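Local structure of mandelate racemase/muconate lactonizing protein (Paenibacillus sp., 3VCC) at residues Glu18-Thr23 and Tyr376-Ser381; Leu229-Glu234 and Leu258-Glu263. The protein probably dehydrates D-galacturonate with the help of magnesium, as an acid-sugar dehydratase of the enolase superfamily. All blocks are in the same frame, centred on the assembly; numbering follows the deposited sequence.

Interaction 1. Residues Glu18-Thr23 and Tyr376-Ser381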
loop_
_atom_site.group_PDB
_atom_site.type_symbol
_atom_site.label_atom_id
_atom_site.label_comp_id
_atom_site.label_asym_id
_atom_site.label_seq_id
_atom_site.Cartn_x
_atom_site.Cartn_y
_atom_site.Cartn_z
ATOM N N GLU A 18 20.372 -5.626 -12.116
ATOM C CA GLU A 18 20.070 -4.682 -13.178
ATOM C C GLU A 18 18.886 -3.856 -12.737
ATOM O O GLU A 18 18.035 -4.366 -12.023
ATOM C CB GLU A 18 19.696 -5.433 -14.455
ATOM C CG GLU A 18 20.757 -6.433 -14.935
ATOM C CD GLU A 18 20.212 -7.357 -16.008
ATOM O OE1 GLU A 18 19.630 -8.413 -15.676
ATOM O OE2 GLU A 18 20.356 -7.014 -17.195
ATOM N N PHE A 19 18.822 -2.607 -13.195
ATOM C CA PHE A 19 17.834 -1.636 -12.721
ATOM C C PHE A 19 17.197 -0.871 -13.887
ATOM O O PHE A 19 17.892 -0.481 -14.829
ATOM C CB PHE A 19 18.505 -0.625 -11.805
ATOM C CG PHE A 19 17.575 0.453 -11.319
ATOM C CD1 PHE A 19 17.488 1.658 -11.994
ATOM C CD2 PHE A 19 16.766 0.243 -10.217
ATOM C CE1 PHE A 19 16.623 2.646 -11.569
ATOM C CE2 PHE A 19 15.891 1.236 -9.774
ATOM C CZ PHE A 19 15.819 2.433 -10.452
ATOM N N ALA A 20 15.886 -0.641 -13.809
ATOM C CA ALA A 20 15.182 0.126 -14.829
ATOM C C ALA A 20 13.894 0.723 -14.277
ATOM O O ALA A 20 13.305 0.176 -13.364
ATOM C CB ALA A 20 14.860 -0.751 -16.020
ATOM N N LYS A 21 13.452 1.824 -14.869
ATOM C CA LYS A 21 12.197 2.461 -14.466
ATOM C C LYS A 21 11.110 2.124 -15.479
ATOM O O LYS A 21 11.244 2.433 -16.667
ATOM C CB LYS A 21 12.401 3.976 -14.375
ATOM C CG LYS A 21 11.129 4.767 -14.002
ATOM C CD LYS A 21 11.449 6.237 -13.747
ATOM C CE LYS A 21 11.221 7.097 -14.987
ATOM N NZ LYS A 21 9.775 7.377 -15.240
ATOM N N LEU A 22 10.039 1.475 -15.023
ATOM C CA LEU A 22 8.923 1.144 -15.909
ATOM C C LEU A 22 7.854 2.237 -15.812
ATOM O O LEU A 22 7.761 2.939 -14.803
ATOM C CB LEU A 22 8.309 -0.214 -15.540
ATOM C CG LEU A 22 9.228 -1.425 -15.332
ATOM C CD1 LEU A 22 8.418 -2.713 -15.428
ATOM C CD2 LEU A 22 10.351 -1.442 -16.356
ATOM N N THR A 23 7.049 2.383 -16.858
ATOM C CA THR A 23 6.076 3.461 -16.870
ATOM C C THR A 23 4.718 2.960 -17.319
ATOM O O THR A 23 4.612 1.973 -18.053
ATOM C CB THR A 23 6.507 4.598 -17.820
ATOM O OG1 THR A 23 6.598 4.089 -19.153
ATOM C CG2 THR A 23 7.849 5.168 -17.412
ATOM N N TYR A 376 15.690 -3.528 -22.644
ATOM C CA TYR A 376 15.801 -2.273 -23.383
ATOM C C TYR A 376 15.912 -1.072 -22.436
ATOM O O TYR A 376 16.807 -0.238 -22.572
ATOM C CB TYR A 376 14.604 -2.074 -24.317
ATOM C CG TYR A 376 14.647 -0.741 -25.027
ATOM C CD1 TYR A 376 15.566 -0.509 -26.046
ATOM C CD2 TYR A 376 13.789 0.294 -24.669
ATOM C CE1 TYR A 376 15.628 0.709 -26.707
ATOM C CE2 TYR A 376 13.842 1.524 -25.321
ATOM C CZ TYR A 376 14.763 1.723 -26.343
ATOM O OH TYR A 376 14.832 2.931 -26.996
ATOM N N LEU A 377 15.012 -1.007 -21.462
ATOM C CA LEU A 377 14.972 0.099 -20.509
ATOM C C LEU A 377 16.225 0.151 -19.632
ATOM O O LEU A 377 16.735 1.224 -19.321
ATOM C CB LEU A 377 13.716 -0.014 -19.644
ATOM C CG LEU A 377 12.431 0.110 -20.471
ATOM C CD1 LEU A 377 11.226 -0.109 -19.575
ATOM C CD2 LEU A 377 12.352 1.463 -21.172
ATOM N N ILE A 378 16.719 -1.014 -19.228
ATOM C CA ILE A 378 17.975 -1.071 -18.475
ATOM C C ILE A 378 19.086 -0.401 -19.279
ATOM O O ILE A 378 19.802 0.477 -18.779
ATOM C CB ILE A 378 18.392 -2.524 -18.181
ATOM C CG1 ILE A 378 17.528 -3.117 -17.078
ATOM C CG2 ILE A 378 19.860 -2.604 -17.762
ATOM C CD1 ILE A 378 17.448 -4.648 -17.119
ATOM N N ASN A 379 19.212 -0.811 -20.537
ATOM C CA ASN A 379 20.293 -0.333 -21.391
ATOM C C ASN A 379 20.150 1.136 -21.774
ATOM O O ASN A 379 21.131 1.881 -21.757
ATOM C CB ASN A 379 20.428 -1.227 -22.629
ATOM C CG ASN A 379 21.094 -2.559 -22.305
ATOM O OD1 ASN A 379 22.320 -2.647 -22.241
ATOM N ND2 ASN A 379 20.290 -3.595 -22.073
ATOM N N ARG A 380 18.923 1.553 -22.081
ATOM C CA ARG A 380 18.654 2.933 -22.477
ATOM C C ARG A 380 18.930 3.923 -21.347
ATOM O O ARG A 380 19.741 4.846 -21.500
ATOM C CB ARG A 380 17.207 3.080 -22.958
ATOM C CG ARG A 380 16.840 4.467 -23.469
ATOM C CD ARG A 380 15.393 4.502 -23.965
ATOM N NE ARG A 380 15.024 5.813 -24.500
ATOM C CZ ARG A 380 14.026 6.029 -25.355
ATOM N NH1 ARG A 380 13.280 5.019 -25.790
ATOM N NH2 ARG A 380 13.775 7.262 -25.784
ATOM N N SER A 381 18.262 3.724 -20.213
ATOM C CA SER A 381 18.274 4.715 -19.140
ATOM C C SER A 381 18.681 4.174 -17.763
ATOM O O SER A 381 18.999 4.946 -16.858
ATOM C CB SER A 381 16.888 5.345 -19.022
ATOM O OG SER A 381 16.334 5.586 -20.302
HETATM O O HOH W 1 15.269 2.770 -17.023
#
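Ile378 lies over the faces of two flat groups: its CD1 over the carboxylate of Glu18, its CG1 over the peptide plane at the Phe19 carbonyl. Glu18 OE2 lies 3.7 Å from Ile378 CD1, while OE1 of the same carboxylate is salt-bridged to Arg49; Phe19 O is 3.5 Å from Ile378 CG1. The Phe19 side chain leaves the strand away from the helix, and its ring meets that of Trp383 with the planes nearly parallel. In Ile378, CG1 stands anti to the carbonyl carbon (chi1 -75°), which directs CD1 to Glu18 CB, 3.6 Å away. Ala20 CB sits between two helix residues, touching Leu377 CB at 3.9 Å and Ile378 CG1 at 3.7 Å. Farther along, Leu22 CD2 and Leu377 CD1 meet at 3.6 Å, the side chains crossing at about a right angle. One water accepts from Lys21 N and donates to Leu377 O. With an alanine at Ile378, the methyl at Ala20 and the aliphatic part of Glu18 would probably face a gap. The axes of 376-380 and 18-23 cross at 105°; they belong to helix 371-380 and to strand 14-30, which pairs antiparallel with strands 42-52 and 383-386 in the sheet of the capping domain.

Interaction 2. Residues Leu229-Glu234 and Leu258-Glu263. With MG (magnesium ion), chain D; MG (magnesium ion), chain C.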
loop_
_atom_site.group_PDB
_atom_site.type_symbol
_atom_site.label_atom_id
_atom_site.label_comp_id
_atom_site.label_asym_id
_atom_site.label_seq_id
_atom_site.Cartn_x
_atom_site.Cartn_y
_atom_site.Cartn_z
ATOM N N LEU A 229 -18.658 5.028 9.213
ATOM C CA LEU A 229 -17.305 5.211 8.710
ATOM C C LEU A 229 -16.415 4.155 9.341
ATOM O O LEU A 229 -16.475 3.937 10.564
ATOM C CB LEU A 229 -16.795 6.597 9.101
ATOM C CG LEU A 229 -17.590 7.781 8.574
ATOM C CD1 LEU A 229 -17.079 9.081 9.206
ATOM C CD2 LEU A 229 -17.500 7.843 7.054
ATOM N N TYR A 230 -15.596 3.503 8.527
ATOM C CA TYR A 230 -14.742 2.438 9.027
ATOM C C TYR A 230 -13.496 3.011 9.682
ATOM O O TYR A 230 -13.126 2.615 10.797
ATOM C CB TYR A 230 -14.379 1.457 7.915
ATOM C CG TYR A 230 -13.621 0.260 8.434
ATOM C CD1 TYR A 230 -14.264 -0.742 9.155
ATOM C CD2 TYR A 230 -12.257 0.139 8.222
ATOM C CE1 TYR A 230 -13.558 -1.840 9.639
ATOM C CE2 TYR A 230 -11.551 -0.954 8.694
ATOM C CZ TYR A 230 -12.206 -1.938 9.403
ATOM O OH TYR A 230 -11.489 -3.020 9.869
ATOM N N TRP A 231 -12.834 3.939 9.001
ATOM C CA TRP A 231 -11.732 4.636 9.652
ATOM C C TRP A 231 -11.535 6.072 9.206
ATOM O O TRP A 231 -12.014 6.496 8.147
ATOM C CB TRP A 231 -10.422 3.816 9.604
ATOM C CG TRP A 231 -9.543 3.863 8.339
ATOM C CD1 TRP A 231 -9.200 4.958 7.577
ATOM C CD2 TRP A 231 -8.869 2.742 7.747
ATOM N NE1 TRP A 231 -8.363 4.576 6.551
ATOM C CE2 TRP A 231 -8.150 3.221 6.629
ATOM C CE3 TRP A 231 -8.811 1.376 8.056
ATOM C CZ2 TRP A 231 -7.383 2.375 5.808
ATOM C CZ3 TRP A 231 -8.049 0.530 7.230
ATOM C CH2 TRP A 231 -7.344 1.039 6.124
ATOM N N LEU A 232 -10.825 6.806 10.049
ATOM C CA LEU A 232 -10.476 8.187 9.831
ATOM C C LEU A 232 -8.967 8.255 9.811
ATOM O O LEU A 232 -8.299 7.943 10.803
ATOM C CB LEU A 232 -11.004 9.050 10.982
ATOM C CG LEU A 232 -10.374 10.429 11.155
ATOM C CD1 LEU A 232 -10.687 11.318 9.932
ATOM C CD2 LEU A 232 -10.848 11.068 12.468
ATOM N N GLU A 233 -8.439 8.666 8.670
ATOM C CA GLU A 233 -7.011 8.604 8.405
ATOM C C GLU A 233 -6.419 10.011 8.327
ATOM O O GLU A 233 -6.941 10.873 7.611
ATOM C CB GLU A 233 -6.776 7.864 7.083
ATOM C CG GLU A 233 -5.341 7.949 6.552
ATOM C CD GLU A 233 -5.112 7.016 5.364
ATOM O OE1 GLU A 233 -5.929 6.102 5.143
ATOM O OE2 GLU A 233 -4.112 7.193 4.654
ATOM N N GLU A 234 -5.335 10.233 9.067
ATOM C CA GLU A 234 -4.606 11.495 9.041
ATOM C C GLU A 234 -5.515 12.738 9.104
ATOM O O GLU A 234 -5.450 13.612 8.234
ATOM C CB GLU A 234 -3.673 11.566 7.824
ATOM C CG GLU A 234 -2.552 10.507 7.855
ATOM C CD GLU A 234 -1.261 10.984 7.202
ATOM O OE1 GLU A 234 -1.244 11.268 5.983
ATOM O OE2 GLU A 234 -0.232 11.050 7.901
ATOM N N LEU A 258 -12.356 3.772 13.562
ATOM C CA LEU A 258 -10.947 3.513 13.819
ATOM C C LEU A 258 -10.131 4.745 13.470
ATOM O O LEU A 258 -10.471 5.496 12.547
ATOM C CB LEU A 258 -10.458 2.308 12.997
ATOM C CG LEU A 258 -11.216 1.004 13.273
ATOM C CD1 LEU A 258 -10.907 -0.052 12.214
ATOM C CD2 LEU A 258 -10.883 0.490 14.678
ATOM N N ILE A 259 -9.061 4.965 14.218
ATOM C CA ILE A 259 -8.107 6.006 13.866
ATOM C C ILE A 259 -6.933 5.341 13.146
ATOM O O ILE A 259 -6.328 4.389 13.660
ATOM C CB ILE A 259 -7.625 6.771 15.105
ATOM C CG1 ILE A 259 -8.822 7.432 15.807
ATOM C CG2 ILE A 259 -6.553 7.810 14.729
ATOM C CD1 ILE A 259 -9.596 8.377 14.930
ATOM N N ALA A 260 -6.617 5.849 11.965
ATOM C CA ALA A 260 -5.568 5.282 11.120
ATOM C C ALA A 260 -4.499 6.337 10.849
ATOM O O ALA A 260 -4.821 7.484 10.566
ATOM C CB ALA A 260 -6.164 4.786 9.810
ATOM N N ASP A 261 -3.223 5.964 10.946
ATOM C CA ASP A 261 -2.166 6.938 10.689
ATOM C C ASP A 261 -0.848 6.219 10.387
ATOM O O ASP A 261 -0.782 4.998 10.507
ATOM C CB ASP A 261 -2.024 7.866 11.897
ATOM C CG ASP A 261 -1.671 9.283 11.505
ATOM O OD1 ASP A 261 -0.843 9.434 10.591
ATOM O OD2 ASP A 261 -2.207 10.244 12.117
ATOM N N GLY A 262 0.181 6.967 9.985
ATOM C CA GLY A 262 1.519 6.399 9.870
ATOM C C GLY A 262 2.278 6.587 8.564
ATOM O O GLY A 262 3.473 6.264 8.494
ATOM N N GLU A 263 1.627 7.097 7.517
ATOM C CA GLU A 263 2.341 7.267 6.257
ATOM C C GLU A 263 3.296 8.467 6.325
ATOM O O GLU A 263 3.224 9.281 7.247
ATOM C CB GLU A 263 1.367 7.420 5.079
ATOM C CG GLU A 263 0.702 8.777 5.070
ATOM C CD GLU A 263 -0.316 8.880 3.954
ATOM O OE1 GLU A 263 -0.104 9.627 2.977
ATOM O OE2 GLU A 263 -1.322 8.168 4.061
HETATM MG MG MG D . -3.306 8.661 3.417
HETATM MG MG MG C . 0.321 11.141 9.978
HETATM O O HOH W 2 2.165 11.804 6.748
HETATM O O HOH W 3 -3.104 10.510 4.598
HETATM O O HOH W 4 -1.405 12.432 10.403
HETATM O O HOH W 5 2.034 9.723 9.719
HETATM O O HOH W 6 1.521 12.936 9.425
HETATM O O HOH W 7 -3.521 7.057 1.906
#
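Glu233 and Glu234, neighbours in sequence, bind two different magnesium ions, and Asp261 and Glu263 divide between the same two. One ion takes Glu233 OE2 and Glu263 OE2, each at 2.1 Å, with two waters and Asp207 among its other ligands; the carboxylates of the two glutamates are turned 65° apart, their bound oxygens drawn close by the shared ion. The other ion is held by Glu234 OE2, Asp261 OD1, Glu238 and three waters, while Asp261 OD2 is hydrogen-bonded to Tyr243 OH. Between the sites Glu234 OE1 comes within 3.6 Å of Glu263 OE1, a proximity of like charges that the two cations probably offset, and a water donates to both Glu234 OE2 and Glu263 O. Glu233 OE1, which does not bind the metal, is fixed by Lys168, Gln283 and Trp231 NE1, the last at 3.2 Å on its anti lone pair. With CG between the backbone N and carbonyl carbon (chi1 83°), Trp231 lays its five-membered ring over Ala260 CB, 3.7 Å from the centroid and 8° off the normal. Leu258 CD1 lies over the Tyr230 ring face nearer its rim, 3.6 Å from CZ. Four backbone hydrogen bonds zip the parallel strands, from Leu258 N to Tyr230 O (3.1 Å) through to Glu234 N to Ala260 O (3.2 Å). On the face of the sheet opposite Trp231 and Ala260, Leu232 and Ile259 lie side by side against Leu246 of helix 240-253, the crossover of this beta-alpha-beta unit; strands 204-207 and 281-282 continue the barrel to either side.

In the fold
Interactions 1 and 2 belong to the two halves of an enolase-type fold and lie on opposite sides of the chain's centre. Their centres are 37 Å apart and their nearest atoms about 21 Å apart, so they do not touch. Interaction 1 brings together the two ends of the chain in the capping domain, whereas 229-234 and 258-263 join consecutive barrel strands within the sequence that lies between those ends. The magnesium ions of interaction 2 are 7.9 Å from each other. Asp207, Glu233 and Glu263 match the metal triad expected at the active site of this superfamily; the contact of 18-23 with 376-381 is remote from it.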